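Local coordinates for autoinducer 2-binding protein LsrB (Clostridium saccharobutylicum DSM 13864, PDB 6DSP) that binds the quorum-sensing signal autoinducer-2 as a receptor of the bacterial solute-binding protein 2 family, at residues A[97-101]-A[102-106]; A[111-115]-A[116-120]; A[69-72]-A[73-77]; A[309-312]-A[313-316]; A[90-93]-A[94-98]. All blocks are in the same frame, centred on the assembly; numbering follows the deposited sequence.

In the fold
All five contacts are local, and they gather on the lobe built round the eight-stranded mixed sheet. Contacts 1 and 5 are successive parts of helix 89-101, sharing Lys97 and Ala98; contact 3 is the end of helix 64-76, joined to them by Ile71, Asn72 and Val75. These combine main-chain bonding with aliphatic packing, and two waters bridge a kink in contact 5. Contact 2 lies in a loop and contact 4 where strand 305-311 runs out into one; both are more polar. Salt bridge Lys93-Asp114 ties contact 5 to contact 2, and Arg118-Asn312 ties contact 2 to contact 4. Contact 4 is the most superficial, with one buried residue; the others mix buried and exposed residues.

Contact 1. Residues A[97-101]-A[102-106]; sequences KAAAD and AGVTV
Val104 holds CG1 anti to its backbone N (chi1 177°), which leaves CG2 beside that N and over the end of helix 89-101, and Val106 repeats the rotamer to turn its own CG2 to Ala99. The Ala99 methyl thus meets two valines: its CB lies 4.2 Å from Val104 CB and 4.1 Å from Val106 CG2. The backbone turn that brings them back is a Schellman motif. Gly103 leaves helical angles with a positive phi of 94°, a value suited to a residue with no side chain. Its N bonds to Ala100 O at 2.9 Å, the donor standing well above the carbonyl plane, while Val104 N reaches Ala99 O at 3.0 Å with an N-H...O angle of 156°. Ala102 N bonds to Ala98 O at 3.0 Å and adds a weak bond to Ala99 O. Across the turn, Ala100 CA makes a CH...O contact with Val104 O at 3.5 Å. The motif closes helix 89-101 and leads into strand 105-109 of a beta-alpha-beta unit. Val75 of helix 64-76 packs on Ala99 and Ala102, Val104 rests on Ile82 of strand 81-84, and Val106 touches Arg118 of the following loop.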
loop_
_atom_site.group_PDB
_atom_site.type_symbol
_atom_site.label_atom_id
_atom_site.label_comp_id
_atom_site.label_asym_id
_atom_site.label_seq_id
_atom_site.Cartn_x
_atom_site.Cartn_y
_atom_site.Cartn_z
ATOM N N LYS A 97 -5.427 0.394 -21.492
ATOM C CA LYS A 97 -5.531 1.120 -22.758
ATOM C C LYS A 97 -6.850 0.795 -23.443
ATOM O O LYS A 97 -7.524 1.682 -23.980
ATOM C CB LYS A 97 -4.346 0.774 -23.657
ATOM C CG LYS A 97 -3.013 1.349 -23.184
ATOM C CD LYS A 97 -1.894 0.713 -24.006
ATOM C CE LYS A 97 -0.754 1.639 -24.362
ATOM N NZ LYS A 97 -0.162 1.127 -25.643
ATOM N N ALA A 98 -7.229 -0.488 -23.421
ATOM C CA ALA A 98 -8.497 -0.851 -24.055
ATOM C C ALA A 98 -9.668 -0.227 -23.305
ATOM O O ALA A 98 -10.652 0.207 -23.921
ATOM C CB ALA A 98 -8.616 -2.363 -24.097
ATOM N N ALA A 99 -9.585 -0.154 -21.982
ATOM C CA ALA A 99 -10.655 0.479 -21.215
ATOM C C ALA A 99 -10.824 1.933 -21.636
ATOM O O ALA A 99 -11.948 2.399 -21.885
ATOM C CB ALA A 99 -10.397 0.354 -19.713
ATOM N N ALA A 100 -9.713 2.665 -21.756
ATOM C CA ALA A 100 -9.803 4.068 -22.153
ATOM C C ALA A 100 -10.367 4.210 -23.558
ATOM O O ALA A 100 -11.178 5.108 -23.813
ATOM C CB ALA A 100 -8.428 4.727 -22.077
ATOM N N ASP A 101 -10.002 3.291 -24.468
ATOM C CA ASP A 101 -10.529 3.341 -25.832
ATOM C C ASP A 101 -12.026 3.040 -25.866
ATOM O O ASP A 101 -12.708 3.395 -26.836
ATOM C CB ASP A 101 -9.768 2.372 -26.749
ATOM C CG ASP A 101 -8.404 2.905 -27.161
ATOM O OD1 ASP A 101 -8.005 3.997 -26.691
ATOM O OD2 ASP A 101 -7.731 2.237 -27.977
ATOM N N ALA A 102 -12.546 2.359 -24.851
ATOM C CA ALA A 102 -13.981 2.129 -24.710
ATOM C C ALA A 102 -14.702 3.300 -24.046
ATOM O O ALA A 102 -15.934 3.238 -23.871
ATOM C CB ALA A 102 -14.253 0.828 -23.942
ATOM N N GLY A 103 -13.977 4.367 -23.684
ATOM C CA GLY A 103 -14.602 5.512 -23.056
ATOM C C GLY A 103 -14.571 5.487 -21.541
ATOM O O GLY A 103 -15.199 6.347 -20.900
ATOM N N VAL A 104 -13.875 4.531 -20.945
ATOM C CA VAL A 104 -13.837 4.404 -19.487
ATOM C C VAL A 104 -12.737 5.295 -18.926
ATOM O O VAL A 104 -11.616 5.289 -19.427
ATOM C CB VAL A 104 -13.600 2.936 -19.098
ATOM C CG1 VAL A 104 -13.485 2.778 -17.619
ATOM C CG2 VAL A 104 -14.768 2.079 -19.639
ATOM N N THR A 105 -13.073 6.066 -17.901
ATOM C CA THR A 105 -12.081 6.890 -17.197
ATOM C C THR A 105 -11.261 5.988 -16.281
ATOM O O THR A 105 -11.825 5.212 -15.503
ATOM C CB THR A 105 -12.806 7.931 -16.344
ATOM O OG1 THR A 105 -13.483 8.839 -17.217
ATOM C CG2 THR A 105 -11.823 8.677 -15.430
ATOM N N VAL A 106 -9.945 6.022 -16.422
ATOM C CA VAL A 106 -9.048 5.159 -15.655
ATOM C C VAL A 106 -8.302 5.986 -14.609
ATOM O O VAL A 106 -7.618 6.963 -14.952
ATOM C CB VAL A 106 -8.058 4.408 -16.563
ATOM C CG1 VAL A 106 -7.099 3.568 -15.738
ATOM C CG2 VAL A 106 -8.820 3.534 -17.605
#

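Contact 2. Residues A[111-115]-A[116-120]; sequences SDVDP and SVRKV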
loop_
_atom_site.group_PDB
_atom_site.type_symbol
_atom_site.label_atom_id
_atom_site.label_comp_id
_atom_site.label_asym_id
_atom_site.label_seq_id
_atom_site.Cartn_x
_atom_site.Cartn_y
_atom_site.Cartn_z
ATOM N N SER A 111 -1.379 1.401 -5.452
ATOM C CA SER A 111 -0.234 0.986 -6.261
ATOM C C SER A 111 -0.486 1.346 -7.720
ATOM O O SER A 111 -1.456 0.867 -8.334
ATOM C CB SER A 111 0.045 -0.511 -6.119
ATOM O OG SER A 111 1.258 -0.763 -6.816
ATOM N N ASP A 112 0.382 2.187 -8.261
ATOM C CA ASP A 112 0.162 2.851 -9.534
ATOM C C ASP A 112 0.495 1.932 -10.716
ATOM O O ASP A 112 1.005 0.807 -10.557
ATOM C CB ASP A 112 1.054 4.100 -9.595
ATOM C CG ASP A 112 0.459 5.234 -10.433
ATOM O OD1 ASP A 112 -0.590 5.076 -11.119
ATOM O OD2 ASP A 112 1.073 6.313 -10.401
ATOM N N VAL A 113 0.139 2.422 -11.906
ATOM C CA VAL A 113 0.523 1.788 -13.166
ATOM C C VAL A 113 1.346 2.790 -13.980
ATOM O O VAL A 113 1.643 3.893 -13.501
ATOM C CB VAL A 113 -0.717 1.314 -13.963
ATOM C CG1 VAL A 113 -1.508 0.349 -13.134
ATOM C CG2 VAL A 113 -1.578 2.525 -14.355
ATOM N N ASP A 114 1.675 2.465 -15.235
ATOM C CA ASP A 114 2.365 3.416 -16.089
ATOM C C ASP A 114 1.503 4.673 -16.169
ATOM O O ASP A 114 0.314 4.570 -16.508
ATOM C CB ASP A 114 2.523 2.789 -17.478
ATOM C CG ASP A 114 3.297 3.647 -18.465
ATOM O OD1 ASP A 114 3.303 4.865 -18.322
ATOM O OD2 ASP A 114 3.856 3.051 -19.413
ATOM N N PRO A 115 2.030 5.859 -15.843
ATOM C CA PRO A 115 1.168 7.053 -15.798
ATOM C C PRO A 115 0.580 7.425 -17.154
ATOM O O PRO A 115 -0.322 8.277 -17.208
ATOM C CB PRO A 115 2.108 8.145 -15.255
ATOM C CG PRO A 115 3.115 7.333 -14.425
ATOM C CD PRO A 115 3.376 6.140 -15.298
ATOM N N SER A 116 1.074 6.848 -18.255
ATOM C CA SER A 116 0.503 7.108 -19.572
ATOM C C SER A 116 -0.836 6.402 -19.784
ATOM O O SER A 116 -1.543 6.720 -20.762
ATOM C CB SER A 116 1.499 6.702 -20.661
ATOM O OG SER A 116 1.610 5.277 -20.710
ATOM N N VAL A 117 -1.232 5.501 -18.876
ATOM C CA VAL A 117 -2.483 4.770 -19.060
ATOM C C VAL A 117 -3.463 4.994 -17.915
ATOM O O VAL A 117 -4.448 4.264 -17.792
ATOM C CB VAL A 117 -2.275 3.275 -19.366
ATOM C CG1 VAL A 117 -1.353 3.115 -20.569
ATOM C CG2 VAL A 117 -1.738 2.504 -18.172
ATOM N N ARG A 118 -3.244 6.010 -17.083
ATOM C CA ARG A 118 -4.263 6.420 -16.122
ATOM C C ARG A 118 -4.202 7.937 -15.964
ATOM O O ARG A 118 -3.183 8.574 -16.262
ATOM C CB ARG A 118 -4.056 5.724 -14.765
ATOM C CG ARG A 118 -2.620 5.926 -14.100
ATOM C CD ARG A 118 -2.599 7.187 -13.321
ATOM N NE ARG A 118 -1.319 7.338 -12.607
ATOM C CZ ARG A 118 -0.612 8.463 -12.652
ATOM N NH1 ARG A 118 -1.034 9.509 -13.376
ATOM N NH2 ARG A 118 0.479 8.548 -11.930
ATOM N N LYS A 119 -5.292 8.517 -15.467
ATOM C CA LYS A 119 -5.397 9.967 -15.329
ATOM C C LYS A 119 -4.844 10.455 -13.995
ATOM O O LYS A 119 -3.884 11.213 -13.965
ATOM C CB LYS A 119 -6.835 10.466 -15.592
ATOM C CG LYS A 119 -7.410 10.031 -16.963
ATOM C CD LYS A 119 -6.364 10.076 -18.072
ATOM C CE LYS A 119 -5.905 11.474 -18.401
ATOM N NZ LYS A 119 -4.807 11.508 -19.487
ATOM N N VAL A 120 -5.401 9.999 -12.899
ATOM C CA VAL A 120 -4.970 10.416 -11.577
ATOM C C VAL A 120 -4.691 9.169 -10.751
ATOM O O VAL A 120 -5.425 8.170 -10.827
ATOM C CB VAL A 120 -6.067 11.247 -10.884
ATOM C CG1 VAL A 120 -5.723 11.529 -9.417
ATOM C CG2 VAL A 120 -6.267 12.564 -11.630
#
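Asp112 and Arg118 meet with their flat ends nearly coplanar, the carboxylate and guanidinium planes only 4° apart although the two side chains cross at about a right angle. The grip is side-on and bidentate: Arg118 NE reaches Asp112 OD1 at 2.8 Å and Arg118 NH2 reaches Asp112 OD2 at 2.8 Å, both nearly straight and on syn lone pairs. Arg118 folds back to do this, with CG between its backbone N and carbonyl carbon (chi1 56°) and a second bend at chi2. Pro115 CB covers one guanidinium face near its rim, and Val113 CG2 packs 3.6 Å from Arg118 CG as the two side chains run past each other in opposite directions. Val113 CG2 also meets Val117 CG2 at 3.8 Å, crosswise. Outer bonds hold the pair: Thr108 OG1 binds Asp112 OD1, and Asn312 OD1 takes a bond from Arg118 NH2. At the bend, Asp114 OD1 receives Ser116 N at 3.0 Å from above its carboxylate plane, an Asx turn, and Asp114 O receives Val117 N at 3.0 Å, a beta turn starting at the same residue. Together they form an Asx motif between strands 105-109 and 120-123 of the periplasmic binding protein fold.

Contact 3. Residues A[69-72]-A[73-77]; sequences SVIN and KAVQQ
Four consecutive i to i+4 bonds carry the helix from 69-72 into 73-77, from Lys73 N to Ser69 O at 3.0 Å through to Gln76 N to Asn72 O at 2.9 Å, with N-H...O angles within 159-163°, and Gln77 N closes the last turn on Lys73 O at 3.0 Å.

Across this backbone the apolar side-chain contact is a loose one between Ile71 CG2 and Val75 CG2, at 4.3 Å. Val75 puts CG1 anti to its backbone N (chi1 170°), which leaves CG2 on the N side, where it comes 3.2 Å from Ile71 O and lies beside the oxygen that the Val75 N-H binds. Gln76 packs in a similar way on the next carbonyl: its CG sits 3.1 Å from Asn72 O, and although the chain is extended the amide stays against that oxygen, with Gln76 CD 3.4 Å from Asn72 O. The Lys73 chain, also extended, leads away from the preceding turn after its CB touches Ser69 O at 3.4 Å. Ala74 CB lies beside Val70 O.

The faces of helix 64-76 divide accordingly. Ile71 and Val75 look onto helix 89-101, where Ile71 touches Ala95 and Leu96, Asn72 touches Ala95, and Val75 touches Ala99. Val70 and Ile71 also reach Ile27, and Ala74 reaches Thr25, both in strand 23-27, while Ser69, Lys73 and Gln76 occupy the exposed side.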
loop_
_atom_site.group_PDB
_atom_site.type_symbol
_atom_site.label_atom_id
_atom_site.label_comp_id
_atom_site.label_asym_id
_atom_site.label_seq_id
_atom_site.Cartn_x
_atom_site.Cartn_y
_atom_site.Cartn_z
ATOM N N SER A 69 -8.920 -9.654 -16.118
ATOM C CA SER A 69 -10.270 -10.177 -16.322
ATOM C C SER A 69 -11.292 -9.267 -15.663
ATOM O O SER A 69 -12.369 -9.022 -16.230
ATOM C CB SER A 69 -10.428 -11.572 -15.724
ATOM O OG SER A 69 -11.804 -11.981 -15.879
ATOM N N VAL A 70 -10.992 -8.764 -14.460
ATOM C CA VAL A 70 -11.924 -7.869 -13.778
ATOM C C VAL A 70 -12.108 -6.577 -14.573
ATOM O O VAL A 70 -13.240 -6.091 -14.749
ATOM C CB VAL A 70 -11.439 -7.570 -12.343
ATOM C CG1 VAL A 70 -12.280 -6.490 -11.695
ATOM C CG2 VAL A 70 -11.425 -8.837 -11.479
ATOM N N ILE A 71 -11.000 -5.995 -15.053
ATOM C CA ILE A 71 -11.074 -4.781 -15.875
ATOM C C ILE A 71 -11.922 -5.032 -17.120
ATOM O O ILE A 71 -12.831 -4.255 -17.424
ATOM C CB ILE A 71 -9.652 -4.332 -16.275
ATOM C CG1 ILE A 71 -8.881 -3.861 -15.027
ATOM C CG2 ILE A 71 -9.714 -3.239 -17.353
ATOM C CD1 ILE A 71 -7.375 -3.877 -15.248
ATOM N N ASN A 72 -11.605 -6.097 -17.878
ATOM C CA ASN A 72 -12.341 -6.376 -19.116
ATOM C C ASN A 72 -13.825 -6.544 -18.852
ATOM O O ASN A 72 -14.650 -6.028 -19.622
ATOM C CB ASN A 72 -11.814 -7.652 -19.755
ATOM C CG ASN A 72 -10.412 -7.511 -20.346
ATOM O OD1 ASN A 72 -9.864 -6.396 -20.540
ATOM N ND2 ASN A 72 -9.838 -8.666 -20.656
ATOM N N LYS A 73 -14.189 -7.289 -17.800
ATOM C CA LYS A 73 -15.608 -7.522 -17.536
ATOM C C LYS A 73 -16.307 -6.209 -17.179
ATOM O O LYS A 73 -17.433 -5.957 -17.611
ATOM C CB LYS A 73 -15.779 -8.550 -16.426
ATOM C CG LYS A 73 -17.222 -8.808 -16.050
ATOM C CD LYS A 73 -17.351 -9.941 -15.035
ATOM C CE LYS A 73 -18.812 -10.199 -14.699
ATOM N NZ LYS A 73 -19.000 -11.522 -14.052
ATOM N N ALA A 74 -15.648 -5.349 -16.398
ATOM C CA ALA A 74 -16.250 -4.072 -16.030
ATOM C C ALA A 74 -16.441 -3.193 -17.253
ATOM O O ALA A 74 -17.484 -2.540 -17.407
ATOM C CB ALA A 74 -15.376 -3.376 -14.987
ATOM N N VAL A 75 -15.470 -3.196 -18.160
ATOM C CA VAL A 75 -15.597 -2.447 -19.402
ATOM C C VAL A 75 -16.780 -2.981 -20.200
ATOM O O VAL A 75 -17.643 -2.217 -20.673
ATOM C CB VAL A 75 -14.282 -2.516 -20.215
ATOM C CG1 VAL A 75 -14.490 -1.935 -21.618
ATOM C CG2 VAL A 75 -13.165 -1.770 -19.470
ATOM N N GLN A 76 -16.848 -4.305 -20.334
ATOM C CA GLN A 76 -17.910 -4.922 -21.138
ATOM C C GLN A 76 -19.286 -4.581 -20.599
ATOM O O GLN A 76 -20.271 -4.500 -21.366
ATOM C CB GLN A 76 -17.745 -6.438 -21.097
ATOM C CG GLN A 76 -16.568 -6.892 -21.914
ATOM C CD GLN A 76 -16.133 -8.305 -21.642
ATOM O OE1 GLN A 76 -16.751 -9.024 -20.875
ATOM N NE2 GLN A 76 -15.048 -8.708 -22.275
ATOM N N GLN A 77 -19.396 -4.442 -19.283
ATOM C CA GLN A 77 -20.655 -4.127 -18.638
ATOM C C GLN A 77 -21.004 -2.650 -18.698
ATOM O O GLN A 77 -22.081 -2.271 -18.223
ATOM C CB GLN A 77 -20.619 -4.610 -17.196
ATOM C CG GLN A 77 -20.550 -6.106 -17.115
ATOM C CD GLN A 77 -20.471 -6.594 -15.690
ATOM O OE1 GLN A 77 -20.241 -5.810 -14.761
ATOM N NE2 GLN A 77 -20.689 -7.893 -15.501
#

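Contact 4. Residues A[309-312]-A[313-316]; sequences VMPN and SVLD
Met310 and Val314 meet where strand 305-311 of the mixed sheet gives way to a short 3-10 turn, and i to i+3 bonding marks the change. Val314 N bonds to Pro311 O at 3.1 Å and Leu315 N bonds to Asn312 O at 3.1 Å; both donors stand above the carbonyl planes, by 47° and 40°. The close packing lies round Val314. Its CG1 touches Met310 CB at 3.7 Å and, more loosely, Pro311 CD at 4.1 Å, the proline crossing the valine at about a right angle. Val314 CG2 fits between its own backbone N and carbonyl carbon (chi1 -56°), which places it just beyond Pro311 O, in front of the oxygen. Val328 and Leu330 of strand 327-330 pack against Val314 from outside the turn. The looser side belongs to Ser313, partly exposed, whose OG is 3.9 Å from Pro311 CB and is hydrogen-bonded to Asp321 OD2; the end of Asp316 leads away to Lys318 N. Asn312, by contrast, is buried: its ND2 bonds Ser326 OG and its OD1 is bonded across to the 111-120 loop, so both ends of the amide are satisfied. Val314 CG2 itself comes to 3.3 Å from Pro311 O.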
loop_
_atom_site.group_PDB
_atom_site.type_symbol
_atom_site.label_atom_id
_atom_site.label_comp_id
_atom_site.label_asym_id
_atom_site.label_seq_id
_atom_site.Cartn_x
_atom_site.Cartn_y
_atom_site.Cartn_z
ATOM N N VAL A 309 -3.563 18.443 -7.394
ATOM C CA VAL A 309 -2.991 17.446 -8.302
ATOM C C VAL A 309 -1.524 17.780 -8.540
ATOM O O VAL A 309 -1.190 18.874 -9.003
ATOM C CB VAL A 309 -3.761 17.381 -9.626
ATOM C CG1 VAL A 309 -3.211 16.261 -10.528
ATOM C CG2 VAL A 309 -5.244 17.159 -9.345
ATOM N N MET A 310 -0.648 16.827 -8.235
ATOM C CA MET A 310 0.799 16.960 -8.322
ATOM C C MET A 310 1.333 16.270 -9.563
ATOM O O MET A 310 0.693 15.360 -10.103
ATOM C CB MET A 310 1.466 16.304 -7.102
ATOM C CG MET A 310 0.799 16.660 -5.789
ATOM S SD MET A 310 0.719 18.425 -5.490
ATOM C CE MET A 310 2.463 18.753 -5.372
ATOM N N PRO A 311 2.524 16.628 -10.037
ATOM C CA PRO A 311 3.114 15.889 -11.170
ATOM C C PRO A 311 3.444 14.452 -10.798
ATOM O O PRO A 311 3.680 14.114 -9.636
ATOM C CB PRO A 311 4.397 16.674 -11.481
ATOM C CG PRO A 311 4.644 17.505 -10.354
ATOM C CD PRO A 311 3.397 17.707 -9.553
ATOM N N ASN A 312 3.496 13.608 -11.829
ATOM C CA ASN A 312 3.803 12.194 -11.623
ATOM C C ASN A 312 5.149 11.997 -10.930
ATOM O O ASN A 312 5.341 11.012 -10.198
ATOM C CB ASN A 312 3.820 11.483 -12.964
ATOM C CG ASN A 312 2.430 11.319 -13.522
ATOM O OD1 ASN A 312 1.463 11.146 -12.778
ATOM N ND2 ASN A 312 2.325 11.404 -14.833
ATOM N N SER A 313 6.091 12.919 -11.141
ATOM C CA SER A 313 7.410 12.744 -10.567
ATOM C C SER A 313 7.439 12.891 -9.041
ATOM O O SER A 313 8.475 12.562 -8.449
ATOM C CB SER A 313 8.388 13.718 -11.219
ATOM O OG SER A 313 7.950 15.051 -11.073
ATOM N N VAL A 314 6.341 13.288 -8.373
ATOM C CA VAL A 314 6.347 13.195 -6.908
ATOM C C VAL A 314 6.489 11.761 -6.424
ATOM O O VAL A 314 6.926 11.534 -5.288
ATOM C CB VAL A 314 5.130 13.898 -6.254
ATOM C CG1 VAL A 314 5.032 15.351 -6.669
ATOM C CG2 VAL A 314 3.799 13.137 -6.473
ATOM N N LEU A 315 6.106 10.776 -7.242
ATOM C CA LEU A 315 6.261 9.377 -6.860
ATOM C C LEU A 315 7.496 8.705 -7.470
ATOM O O LEU A 315 7.790 7.553 -7.116
ATOM C CB LEU A 315 5.005 8.575 -7.237
ATOM C CG LEU A 315 3.686 9.007 -6.562
ATOM C CD1 LEU A 315 2.568 8.057 -6.972
ATOM C CD2 LEU A 315 3.801 9.048 -5.057
ATOM N N ASP A 316 8.200 9.364 -8.376
ATOM C CA ASP A 316 9.350 8.782 -9.069
ATOM C C ASP A 316 10.027 9.938 -9.783
ATOM O O ASP A 316 9.470 10.453 -10.733
ATOM C CB ASP A 316 8.892 7.732 -10.101
ATOM C CG ASP A 316 10.069 7.086 -10.842
ATOM O OD1 ASP A 316 11.207 7.601 -10.740
ATOM O OD2 ASP A 316 9.869 6.043 -11.498
#

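Contact 5. Residues A[90-93]-A[94-98]; sequences AGVK and DALKA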
loop_
_atom_site.group_PDB
_atom_site.type_symbol
_atom_site.label_atom_id
_atom_site.label_comp_id
_atom_site.label_asym_id
_atom_site.label_seq_id
_atom_site.Cartn_x
_atom_site.Cartn_y
_atom_site.Cartn_z
ATOM N N ALA A 90 2.822 -3.650 -15.533
ATOM C CA ALA A 90 2.982 -4.063 -16.912
ATOM C C ALA A 90 1.855 -4.989 -17.322
ATOM O O ALA A 90 1.393 -4.939 -18.464
ATOM C CB ALA A 90 4.345 -4.727 -17.114
ATOM N N GLY A 91 1.402 -5.846 -16.414
ATOM C CA GLY A 91 0.380 -6.835 -16.733
ATOM C C GLY A 91 -1.011 -6.292 -16.894
ATOM O O GLY A 91 -1.886 -7.035 -17.346
ATOM N N VAL A 92 -1.256 -5.029 -16.575
ATOM C CA VAL A 92 -2.573 -4.454 -16.823
ATOM C C VAL A 92 -2.537 -3.319 -17.826
ATOM O O VAL A 92 -3.591 -2.734 -18.116
ATOM C CB VAL A 92 -3.271 -3.991 -15.529
ATOM C CG1 VAL A 92 -3.627 -5.198 -14.680
ATOM C CG2 VAL A 92 -2.416 -2.959 -14.794
ATOM N N LYS A 93 -1.368 -3.000 -18.381
ATOM C CA LYS A 93 -1.263 -1.855 -19.285
ATOM C C LYS A 93 -2.224 -1.991 -20.473
ATOM O O LYS A 93 -2.975 -1.058 -20.794
ATOM C CB LYS A 93 0.185 -1.658 -19.744
ATOM C CG LYS A 93 0.422 -0.380 -20.527
ATOM C CD LYS A 93 1.868 -0.231 -20.914
ATOM C CE LYS A 93 2.085 1.133 -21.540
ATOM N NZ LYS A 93 3.461 1.327 -22.052
ATOM N N ASP A 94 -2.191 -3.140 -21.174
ATOM C CA ASP A 94 -3.029 -3.306 -22.363
ATOM C C ASP A 94 -4.514 -3.249 -22.014
ATOM O O ASP A 94 -5.308 -2.619 -22.734
ATOM C CB ASP A 94 -2.730 -4.625 -23.066
ATOM C CG ASP A 94 -1.349 -4.676 -23.684
ATOM O OD1 ASP A 94 -0.630 -3.667 -23.772
ATOM O OD2 ASP A 94 -0.971 -5.778 -24.105
ATOM N N ALA A 95 -4.919 -3.865 -20.904
ATOM C CA ALA A 95 -6.329 -3.832 -20.546
ATOM C C ALA A 95 -6.776 -2.405 -20.234
ATOM O O ALA A 95 -7.920 -2.032 -20.520
ATOM C CB ALA A 95 -6.560 -4.732 -19.338
ATOM N N LEU A 96 -5.902 -1.595 -19.613
ATOM C CA LEU A 96 -6.280 -0.223 -19.287
ATOM C C LEU A 96 -6.301 0.651 -20.522
ATOM O O LEU A 96 -7.131 1.565 -20.610
ATOM C CB LEU A 96 -5.324 0.344 -18.229
ATOM C CG LEU A 96 -5.486 -0.319 -16.834
ATOM C CD1 LEU A 96 -4.453 0.262 -15.866
ATOM C CD2 LEU A 96 -6.894 -0.157 -16.259
ATOM N N LYS A 97 -5.427 0.394 -21.492
ATOM C CA LYS A 97 -5.531 1.120 -22.758
ATOM C C LYS A 97 -6.850 0.795 -23.443
ATOM O O LYS A 97 -7.524 1.682 -23.980
ATOM C CB LYS A 97 -4.346 0.774 -23.657
ATOM C CG LYS A 97 -3.013 1.349 -23.184
ATOM C CD LYS A 97 -1.894 0.713 -24.006
ATOM C CE LYS A 97 -0.754 1.639 -24.362
ATOM N NZ LYS A 97 -0.162 1.127 -25.643
ATOM N N ALA A 98 -7.229 -0.488 -23.421
ATOM C CA ALA A 98 -8.497 -0.851 -24.055
ATOM C C ALA A 98 -9.668 -0.227 -23.305
ATOM O O ALA A 98 -10.652 0.207 -23.921
ATOM C CB ALA A 98 -8.616 -2.363 -24.097
HETATM O O HOH W 1 -0.440 -5.419 -20.508
HETATM O O HOH W 2 -3.279 -5.986 -19.850
#
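Val92 O accepts Leu96 N at 3.0 Å and Lys93 O accepts Lys97 N at 2.9 Å, two regular helical bonds with donors close to the carbonyl axis. Just before these the pattern opens: the helix is kinked where Asp94 N and Ala95 N lack direct bonds to the preceding turn, and Val92 departs from helical angles (phi -117°, psi 2°). A water fills each gap. The first donates to Ala90 O at 2.8 Å and accepts from Asp94 N; the second donates to Gly91 O and accepts from Ala95 N at 2.9 Å.

On the inner face Val92 and Leu96 lie side by side, pointing the same way, with Val92 CG2 4.0 Å from Leu96 CD1. Leu96 CG comes as near as 3.3 Å to Val92 O, beside the oxygen its own N-H binds. Ile71 of helix 64-76 and Leu84 of strand 81-84 touch both residues. On the side turned to the 111-120 loop the Lys93 chain is fully extended, CG anti to the backbone N (chi1 -172°), and crosses Lys97, whose chain bends at chi3; the two CE atoms are 4.0 Å apart. Their NZ atoms stay 5.1 Å from each other, and Lys93 NZ forms a salt bridge with Asp114 OD2.

Chemically, the waters keep carbonyls and N-H groups paired through the kink, and the Asp114 carboxylate probably offsets the like charges of the two lysines.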